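Local coordinates for nucleoside kinase (Methanococcus jannaschii, PDB 2C4E), which phosphorylates a wide range of nucleosides, inosine, guanosine and cytidine above all, to nucleoside monophosphates, with ATP as the preferred phosphate donor, at residues S248-A256 against C266-V277. Residues are numbered along the deposited sequence; the frame is centred on the assembly and turned at random.
Sequences SYRAGFLSA and CGLIGAATASFV
Ile-269 O takes two donors of Thr-273 from opposite faces of its carbonyl plane: the backbone N, and OG1 at 2.7 Å, 39° out of that plane. This bond holds OG1 beside Gly-252 CA, while CG2 of the same threonine rests on Ser-248 O. A CB on Gly-252 would collide with Thr-273 OG1, and one on Gly-270 with Tyr-249 O, which lies 3.4 Å from Gly-270 CA. With glycine on both sides the helix axes close to 6.9 Å, and weak CA-H...O contacts run from Tyr-249 CA to Gly-270 O and from Phe-253 CA to Cys-266 O. The two helices run roughly antiparallel, crossing at 144°, in the ribokinase fold; the first carries Arg-250, the probable transition-state stabilizer, whose NH2 forms a salt bridge with Asp-160 OD2. Tyr-249 is a knob among Gly-267, Gly-270, Ala-271 and Ala-274; with CG anti to the backbone N (chi1 179°), its ring lies along the second helix and takes Gly-270 CA off-centre over one face. Its hydroxyl passes Gly-267 CA and hydrogen-bonds Ser-220 OG. A leucine here would probably leave Ser-220 OG without that partner and Gly-270 CA without the ring face it packs on. Farther along, Cys-266 CB sits squarely over the Phe-253 ring, 3.7 Å from its centroid, and Cys-266 SG reaches on to Ala-256 CB. At the other end Ser-248 CB presses tightly on Val-277 CG2, 3.4 Å away, while Ser-248 OG hydrogen-bonds Ala-245 O.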
loop_
_atom_site.group_PDB
_atom_site.type_symbol
_atom_site.label_atom_id
_atom_site.label_comp_id
_atom_site.label_asym_id
_atom_site.label_seq_id
_atom_site.Cartn_x
_atom_site.Cartn_y
_atom_site.Cartn_z
ATOM N N SER A 248 7.994 -11.329 19.835
ATOM C CA SER A 248 9.259 -11.401 20.554
ATOM C C SER A 248 9.127 -12.064 21.918
ATOM O O SER A 248 10.046 -12.746 22.345
ATOM C CB SER A 248 9.893 -10.021 20.701
ATOM O OG SER A 248 9.183 -9.237 21.629
ATOM N N TYR A 249 7.993 -11.875 22.588
ATOM C CA TYR A 249 7.727 -12.557 23.845
ATOM C C TYR A 249 7.678 -14.058 23.601
ATOM O O TYR A 249 8.223 -14.823 24.363
ATOM C CB TYR A 249 6.390 -12.118 24.437
ATOM C CG TYR A 249 6.021 -12.798 25.747
ATOM C CD1 TYR A 249 6.177 -12.131 26.970
ATOM C CD2 TYR A 249 5.491 -14.088 25.775
ATOM C CE1 TYR A 249 5.853 -12.740 28.165
ATOM C CE2 TYR A 249 5.148 -14.705 26.989
ATOM C CZ TYR A 249 5.325 -14.015 28.175
ATOM O OH TYR A 249 4.984 -14.612 29.380
ATOM N N ARG A 250 6.969 -14.475 22.554
ATOM C CA ARG A 250 6.907 -15.884 22.197
ATOM C C ARG A 250 8.290 -16.428 21.817
ATOM O O ARG A 250 8.655 -17.509 22.258
ATOM C CB ARG A 250 5.858 -16.115 21.102
ATOM C CG ARG A 250 4.423 -15.990 21.632
ATOM C CD ARG A 250 3.590 -14.976 20.918
ATOM N NE ARG A 250 2.236 -14.827 21.453
ATOM C CZ ARG A 250 1.832 -13.878 22.290
ATOM N NH1 ARG A 250 2.675 -12.972 22.772
ATOM N NH2 ARG A 250 0.556 -13.842 22.671
ATOM N N ALA A 251 9.066 -15.661 21.056
ATOM C CA ALA A 251 10.429 -16.040 20.706
ATOM C C ALA A 251 11.269 -16.290 21.953
ATOM O O ALA A 251 11.959 -17.302 22.051
ATOM C CB ALA A 251 11.076 -14.977 19.815
ATOM N N GLY A 252 11.186 -15.385 22.921
ATOM C CA GLY A 252 11.939 -15.513 24.155
ATOM C C GLY A 252 11.482 -16.694 24.986
ATOM O O GLY A 252 12.308 -17.462 25.493
ATOM N N PHE A 253 10.160 -16.840 25.116
ATOM C CA PHE A 253 9.569 -17.896 25.931
ATOM C C PHE A 253 9.983 -19.274 25.411
ATOM O O PHE A 253 10.422 -20.127 26.150
ATOM C CB PHE A 253 8.051 -17.763 25.906
ATOM C CG PHE A 253 7.343 -18.631 26.898
ATOM C CD1 PHE A 253 6.801 -18.071 28.041
ATOM C CD2 PHE A 253 7.185 -19.993 26.682
ATOM C CE1 PHE A 253 6.158 -18.854 28.967
ATOM C CE2 PHE A 253 6.530 -20.780 27.619
ATOM C CZ PHE A 253 6.007 -20.187 28.759
ATOM N N LEU A 254 9.804 -19.479 24.115
ATOM C CA LEU A 254 10.099 -20.765 23.487
ATOM C C LEU A 254 11.606 -21.045 23.435
ATOM O O LEU A 254 12.032 -22.187 23.582
ATOM C CB LEU A 254 9.516 -20.784 22.078
ATOM C CG LEU A 254 7.992 -20.681 22.033
ATOM C CD1 LEU A 254 7.538 -20.554 20.592
ATOM C CD2 LEU A 254 7.358 -21.903 22.682
ATOM N N SER A 255 12.411 -20.008 23.256
ATOM C CA SER A 255 13.866 -20.171 23.269
ATOM C C SER A 255 14.343 -20.637 24.643
ATOM O O SER A 255 15.167 -21.549 24.766
ATOM C CB SER A 255 14.577 -18.871 22.877
ATOM O OG SER A 255 14.319 -18.528 21.519
ATOM N N ALA A 256 13.823 -19.986 25.680
ATOM C CA ALA A 256 14.117 -20.359 27.055
ATOM C C ALA A 256 13.662 -21.773 27.329
ATOM O O ALA A 256 14.349 -22.539 28.007
ATOM C CB ALA A 256 13.458 -19.408 28.006
ATOM N N CYS A 266 10.969 -18.893 31.615
ATOM C CA CYS A 266 10.567 -18.708 30.228
ATOM C C CYS A 266 9.743 -17.444 30.084
ATOM O O CYS A 266 9.960 -16.658 29.160
ATOM C CB CYS A 266 9.789 -19.906 29.710
ATOM S SG CYS A 266 10.794 -21.396 29.541
ATOM N N GLY A 267 8.811 -17.228 31.008
ATOM C CA GLY A 267 7.986 -16.037 30.996
ATOM C C GLY A 267 8.802 -14.768 31.152
ATOM O O GLY A 267 8.563 -13.791 30.450
ATOM N N LEU A 268 9.765 -14.799 32.072
ATOM C CA LEU A 268 10.616 -13.643 32.351
ATOM C C LEU A 268 11.506 -13.307 31.165
ATOM O O LEU A 268 11.674 -12.147 30.828
ATOM C CB LEU A 268 11.472 -13.891 33.598
ATOM C CG LEU A 268 10.727 -13.976 34.935
ATOM C CD1 LEU A 268 11.642 -14.604 36.007
ATOM C CD2 LEU A 268 10.240 -12.616 35.386
ATOM N N ILE A 269 12.039 -14.330 30.503
ATOM C CA ILE A 269 12.812 -14.113 29.294
ATOM C C ILE A 269 11.929 -13.545 28.190
ATOM O O ILE A 269 12.358 -12.650 27.473
ATOM C CB ILE A 269 13.510 -15.420 28.848
ATOM C CG1 ILE A 269 14.591 -15.814 29.863
ATOM C CG2 ILE A 269 14.050 -15.292 27.433
ATOM C CD1 ILE A 269 15.870 -14.981 29.818
ATOM N N GLY A 270 10.709 -14.066 28.034
ATOM C CA GLY A 270 9.784 -13.511 27.062
ATOM C C GLY A 270 9.551 -12.022 27.299
ATOM O O GLY A 270 9.645 -11.196 26.379
ATOM N N ALA A 271 9.283 -11.686 28.555
ATOM C CA ALA A 271 9.051 -10.300 28.968
ATOM C C ALA A 271 10.269 -9.428 28.682
ATOM O O ALA A 271 10.143 -8.337 28.132
ATOM C CB ALA A 271 8.710 -10.244 30.433
ATOM N N ALA A 272 11.450 -9.917 29.039
ATOM C CA ALA A 272 12.680 -9.154 28.826
ATOM C C ALA A 272 12.944 -8.966 27.335
ATOM O O ALA A 272 13.338 -7.886 26.892
ATOM C CB ALA A 272 13.837 -9.836 29.491
ATOM N N THR A 273 12.694 -10.004 26.549
ATOM C CA THR A 273 12.893 -9.906 25.105
ATOM C C THR A 273 11.996 -8.855 24.491
ATOM O O THR A 273 12.450 -8.047 23.686
ATOM C CB THR A 273 12.626 -11.255 24.415
ATOM O OG1 THR A 273 13.433 -12.269 25.011
ATOM C CG2 THR A 273 13.080 -11.214 22.958
ATOM N N ALA A 274 10.721 -8.866 24.880
ATOM C CA ALA A 274 9.737 -7.914 24.382
ATOM C C ALA A 274 10.102 -6.482 24.704
ATOM O O ALA A 274 9.761 -5.570 23.948
ATOM C CB ALA A 274 8.356 -8.228 24.953
ATOM N N SER A 275 10.799 -6.283 25.823
ATOM C CA SER A 275 11.198 -4.946 26.252
ATOM C C SER A 275 12.242 -4.322 25.323
ATOM O O SER A 275 12.354 -3.101 25.269
ATOM C CB SER A 275 11.710 -4.967 27.700
ATOM O OG SER A 275 13.028 -5.489 27.794
ATOM N N PHE A 276 13.006 -5.149 24.604
ATOM C CA PHE A 276 13.973 -4.644 23.622
ATOM C C PHE A 276 13.323 -4.265 22.297
ATOM O O PHE A 276 13.674 -3.253 21.684
ATOM C CB PHE A 276 15.057 -5.680 23.331
ATOM C CG PHE A 276 16.133 -5.733 24.352
ATOM C CD1 PHE A 276 16.117 -6.704 25.347
ATOM C CD2 PHE A 276 17.176 -4.826 24.324
ATOM C CE1 PHE A 276 17.117 -6.745 26.298
ATOM C CE2 PHE A 276 18.174 -4.871 25.271
ATOM C CZ PHE A 276 18.144 -5.838 26.259
ATOM N N VAL A 277 12.405 -5.104 21.833
ATOM C CA VAL A 277 11.873 -4.951 20.479
ATOM C C VAL A 277 11.041 -3.685 20.354
ATOM O O VAL A 277 11.080 -3.008 19.327
ATOM C CB VAL A 277 11.074 -6.204 20.044
ATOM C CG1 VAL A 277 10.500 -6.027 18.648
ATOM C CG2 VAL A 277 11.981 -7.385 20.066
#